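Local atomic coordinates of L-hydantoinase (Arthrobacter aurescens, PDB entry 1GKR), a protein that hydrolyses the cyclic amide ring of 5-substituted hydantoins, preferring aryl over alkyl derivatives, with a pair of zinc ions in each subunit of a homotetramer. Residues 92-97 against 156-161; 100-105 against 132-137. All coordinates share one frame; numbering follows the deposited sequence.

Contact 1: 92-97 against 156-161; sequences EMPITF and GMFDAV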
# COMPACT_ATOMS: atom_id res chain seq x y z
N GLU A 92 15.45 -19.34 28.28
CA GLU A 92 16.16 -20.40 27.55
C GLU A 92 15.33 -21.01 26.45
O GLU A 92 14.20 -21.42 26.71
CB GLU A 92 16.54 -21.55 28.48
CG GLU A 92 18.01 -21.71 28.75
CD GLU A 92 18.83 -22.09 27.54
OE1 GLU A 92 18.66 -23.21 26.99
OE2 GLU A 92 19.67 -21.26 27.16
N MET A 93 15.90 -21.08 25.25
CA MET A 93 15.19 -21.69 24.12
C MET A 93 15.14 -23.19 24.39
O MET A 93 15.86 -23.71 25.25
CB MET A 93 15.93 -21.40 22.82
CG MET A 93 16.08 -19.93 22.51
SD MET A 93 14.77 -19.22 21.47
CE MET A 93 13.41 -20.30 21.82
N PRO A 94 14.31 -23.93 23.65
CA PRO A 94 14.23 -25.37 23.91
C PRO A 94 15.07 -26.23 23.00
O PRO A 94 14.80 -27.41 22.86
CB PRO A 94 12.75 -25.64 23.73
CG PRO A 94 12.46 -24.81 22.50
CD PRO A 94 13.28 -23.53 22.68
N ILE A 95 16.09 -25.64 22.37
CA ILE A 95 16.95 -26.41 21.47
C ILE A 95 18.07 -26.99 22.31
O ILE A 95 19.03 -26.29 22.65
CB ILE A 95 17.63 -25.55 20.40
CG1 ILE A 95 16.63 -24.59 19.74
CG2 ILE A 95 18.28 -26.46 19.38
CD1 ILE A 95 15.78 -25.19 18.69
N THR A 96 17.96 -28.26 22.64
CA THR A 96 18.98 -28.93 23.44
C THR A 96 18.68 -30.41 23.39
O THR A 96 17.76 -30.82 22.68
CB THR A 96 18.95 -28.42 24.93
OG1 THR A 96 19.91 -29.15 25.70
CG2 THR A 96 17.59 -28.63 25.56
N PHE A 97 19.45 -31.22 24.10
CA PHE A 97 19.16 -32.64 24.12
C PHE A 97 19.17 -33.14 25.55
O PHE A 97 20.15 -32.95 26.27
CB PHE A 97 20.14 -33.46 23.32
CG PHE A 97 19.69 -34.88 23.13
CD1 PHE A 97 18.78 -35.21 22.12
CD2 PHE A 97 20.08 -35.88 24.03
CE1 PHE A 97 18.27 -36.51 22.00
CE2 PHE A 97 19.57 -37.18 23.93
CZ PHE A 97 18.67 -37.49 22.91
N GLY A 156 16.90 -33.90 13.45
CA GLY A 156 16.84 -35.05 14.34
C GLY A 156 16.55 -34.61 15.78
O GLY A 156 15.66 -35.15 16.45
N MET A 157 17.31 -33.62 16.23
CA MET A 157 17.18 -33.05 17.57
C MET A 157 15.97 -32.08 17.60
O MET A 157 15.02 -32.29 18.37
CB MET A 157 18.48 -32.32 17.92
CG MET A 157 18.53 -31.70 19.30
SD MET A 157 20.24 -31.46 19.81
CE MET A 157 20.53 -29.73 19.38
N PHE A 158 16.00 -31.04 16.77
CA PHE A 158 14.89 -30.09 16.70
C PHE A 158 14.52 -29.93 15.22
O PHE A 158 15.32 -29.40 14.44
CB PHE A 158 15.30 -28.75 17.28
CG PHE A 158 14.17 -28.00 17.93
CD1 PHE A 158 13.87 -28.21 19.27
CD2 PHE A 158 13.38 -27.12 17.20
CE1 PHE A 158 12.80 -27.54 19.88
CE2 PHE A 158 12.32 -26.45 17.80
CZ PHE A 158 12.02 -26.67 19.14
N ASP A 159 13.33 -30.38 14.83
CA ASP A 159 12.94 -30.30 13.42
C ASP A 159 12.07 -29.11 13.05
O ASP A 159 11.36 -28.54 13.88
CB ASP A 159 12.19 -31.55 12.97
CG ASP A 159 12.79 -32.82 13.52
OD1 ASP A 159 12.48 -33.17 14.68
OD2 ASP A 159 13.58 -33.45 12.78
N ALA A 160 12.13 -28.75 11.77
CA ALA A 160 11.32 -27.66 11.28
C ALA A 160 9.90 -28.19 11.09
O ALA A 160 9.69 -29.39 10.94
CB ALA A 160 11.87 -27.17 9.97
N VAL A 161 8.92 -27.29 11.12
CA VAL A 161 7.53 -27.69 10.91
C VAL A 161 7.08 -27.26 9.53
O VAL A 161 7.65 -26.34 8.93
CB VAL A 161 6.60 -27.05 11.95
CG1 VAL A 161 6.82 -27.68 13.30
CG2 VAL A 161 6.86 -25.56 12.03
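Ile-95 lays its CD1 methyl over one face of the Phe-158 ring in a CH-pi contact, 3.4 Å from CD1 to the ring centroid and 17° off the ring normal, somewhat toward the rim. The two side chains meet at about a right angle, so a methyl rather than the length of the isoleucine covers the aromatic surface. Beta-branching lets Ile-95 serve two neighbours. With CG1 anti to the carbonyl carbon (chi1 -46°), its longer arm goes to Phe-158, while CG2 faces the methyl end of Met-157, CG2 to CE 4.0 Å.

Pro-94 reaches the far end of the same ring, its CG 3.8 Å from CE1 of Phe-158; its carbonyl O approaches that carbon obliquely. Met-157 extends along the Thr-96 to Phe-97 end of the 92-97 loop, its CG 3.6 Å from Thr-96 O and its SD 4.0 Å from Phe-97 CB. A flexible thioether suits this uneven strip of backbone and side chain. The CB of Thr-96 points away, and its OG1 is hydrogen-bonded to the carbonyl O of Ile-64, so Thr-96 meets Met-157 through its backbone.

Ile-95 also touches the zinc ligand His-62, and its side chain lies about 6 Å from a bound zinc ion. The two loops are held mainly by apolar packing and one CH-pi contact, with no hydrogen bond between them, and through Ile-95 this packing reaches the neighbourhood of the metal centre.

Contact 2: 100-105 against 132-137; sequences TTTLDA and LPEIRK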
# COMPACT_ATOMS: atom_id res chain seq x y z
N THR A 100 13.46 -29.79 24.62
CA THR A 100 12.44 -29.41 25.58
C THR A 100 11.09 -29.37 24.85
O THR A 100 10.48 -28.31 24.72
CB THR A 100 12.73 -28.04 26.21
OG1 THR A 100 14.12 -27.96 26.57
CG2 THR A 100 11.89 -27.86 27.46
N THR A 101 10.64 -30.53 24.39
CA THR A 101 9.38 -30.65 23.66
C THR A 101 8.37 -31.52 24.37
O THR A 101 7.36 -31.92 23.79
CB THR A 101 9.62 -31.27 22.30
OG1 THR A 101 10.39 -32.46 22.48
CG2 THR A 101 10.37 -30.31 21.39
N THR A 102 8.64 -31.78 25.65
CA THR A 102 7.78 -32.62 26.47
C THR A 102 7.61 -32.08 27.87
O THR A 102 8.50 -31.42 28.39
CB THR A 102 8.40 -33.98 26.61
OG1 THR A 102 8.24 -34.68 25.38
CG2 THR A 102 7.76 -34.75 27.75
N LEU A 103 6.48 -32.38 28.50
CA LEU A 103 6.26 -31.91 29.86
C LEU A 103 7.39 -32.39 30.75
O LEU A 103 7.90 -31.63 31.59
CB LEU A 103 4.92 -32.42 30.41
CG LEU A 103 4.68 -31.98 31.86
CD1 LEU A 103 4.81 -30.46 32.00
CD2 LEU A 103 3.31 -32.42 32.29
N ASP A 104 7.79 -33.65 30.57
CA ASP A 104 8.87 -34.23 31.36
C ASP A 104 10.16 -33.50 31.12
O ASP A 104 10.81 -33.06 32.06
CB ASP A 104 9.09 -35.71 31.02
CG ASP A 104 7.93 -36.59 31.45
OD1 ASP A 104 7.48 -36.44 32.61
OD2 ASP A 104 7.48 -37.43 30.64
N ALA A 105 10.55 -33.37 29.86
CA ALA A 105 11.79 -32.70 29.53
C ALA A 105 11.81 -31.30 30.13
O ALA A 105 12.86 -30.82 30.59
CB ALA A 105 11.97 -32.63 28.02
N LEU A 132 2.10 -31.55 19.36
CA LEU A 132 1.02 -30.61 19.60
C LEU A 132 0.38 -30.64 21.00
O LEU A 132 0.23 -29.61 21.65
CB LEU A 132 -0.05 -30.78 18.53
CG LEU A 132 -0.97 -29.58 18.33
CD1 LEU A 132 -0.15 -28.32 18.20
CD2 LEU A 132 -1.78 -29.79 17.07
N PRO A 133 0.01 -31.83 21.49
CA PRO A 133 -0.61 -31.90 22.82
C PRO A 133 0.29 -31.58 24.01
O PRO A 133 -0.21 -31.32 25.10
CB PRO A 133 -1.15 -33.33 22.87
CG PRO A 133 -0.20 -34.07 21.98
CD PRO A 133 -0.03 -33.14 20.82
N GLU A 134 1.60 -31.59 23.80
CA GLU A 134 2.52 -31.28 24.90
C GLU A 134 2.52 -29.78 25.19
O GLU A 134 2.84 -29.35 26.31
CB GLU A 134 3.95 -31.71 24.56
CG GLU A 134 4.15 -33.21 24.52
CD GLU A 134 3.76 -33.89 25.82
OE1 GLU A 134 4.29 -33.52 26.89
OE2 GLU A 134 2.93 -34.81 25.75
N ILE A 135 2.19 -28.98 24.18
CA ILE A 135 2.17 -27.53 24.33
C ILE A 135 1.28 -27.06 25.46
O ILE A 135 1.69 -26.25 26.29
CB ILE A 135 1.75 -26.86 23.02
CG1 ILE A 135 2.90 -26.97 22.02
CG2 ILE A 135 1.36 -25.40 23.27
CD1 ILE A 135 2.55 -26.57 20.63
N ARG A 136 0.05 -27.56 25.49
CA ARG A 136 -0.89 -27.20 26.54
C ARG A 136 -0.29 -27.55 27.90
O ARG A 136 -0.41 -26.80 28.86
CB ARG A 136 -2.18 -27.98 26.33
CG ARG A 136 -3.41 -27.14 26.25
CD ARG A 136 -3.75 -26.58 27.60
NE ARG A 136 -4.85 -25.63 27.48
CZ ARG A 136 -5.25 -24.81 28.44
NH1 ARG A 136 -4.62 -24.81 29.62
NH2 ARG A 136 -6.25 -23.97 28.22
N LYS A 137 0.38 -28.71 27.96
CA LYS A 137 0.99 -29.20 29.19
C LYS A 137 2.10 -28.29 29.71
O LYS A 137 2.16 -27.99 30.92
CB LYS A 137 1.58 -30.59 28.97
CG LYS A 137 0.60 -31.69 28.57
CD LYS A 137 1.32 -33.03 28.56
CE LYS A 137 0.46 -34.15 28.00
NZ LYS A 137 1.15 -35.48 28.11
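Glu-134 meets the 100-105 segment first, its CB 3.5 Å from the carbonyl O of Thr-101, an oxygen that also accepts a hydrogen bond from Asn-131 ND2. Its chain then bends at chi2 (-56°), which brings the carboxylate round to the start of helix 103-116. There the backbone N-H of Leu-103 meets OE1 nearly along its C-O axis, N to OE1 2.9 Å and close to straight at 163°. Thr-102 holds the N-cap position but makes no capping bond with its own side chain; a carboxylate from another helix takes one amide of the first turn, where the helix dipole would probably favour negative charge. The CG2 methyl of Thr-102 lies alongside, 3.8 Å from OE1 of Glu-134.

One turn later, Lys-137 returns its NZ to Glu-134 in a salt bridge, NZ to OE2 3.0 Å, on the syn side and tilted 23° out of the carboxylate plane. Each carboxylate oxygen therefore has its own donor. The long, extended lysine also offers methylenes to Leu-103, which it crosses at about a right angle, CB to CB 4.1 Å.

Near the protein surface, the contact joins the N-terminal end of helix 103-116 to helix 132-140, which also touches helix 163-176 through Leu-132 and Arg-136.

Contacts 1 and 2 lie about 12 Å apart between centres, on the same side of the chain's centre and within the part of the chain belonging to the amidohydrolase family, whose fold is a TIM barrel. In sequence, 92-97 comes first, at the end of strand 87-92, followed by 100-105, 132-137 and finally 156-161, so contact 2 falls wholly between the two halves of contact 1. They also touch: Pro-94 O and Thr-100 N are 3.3 Å apart, a probable hydrogen bond, and the Phe-158 ring packs on the CG2 methyl of Thr-101. Contact 1 lies near the zinc site and contact 2 toward the surface; together they tie the loop after strand 87-92, and the start of the following helix, to two later parts of the chain.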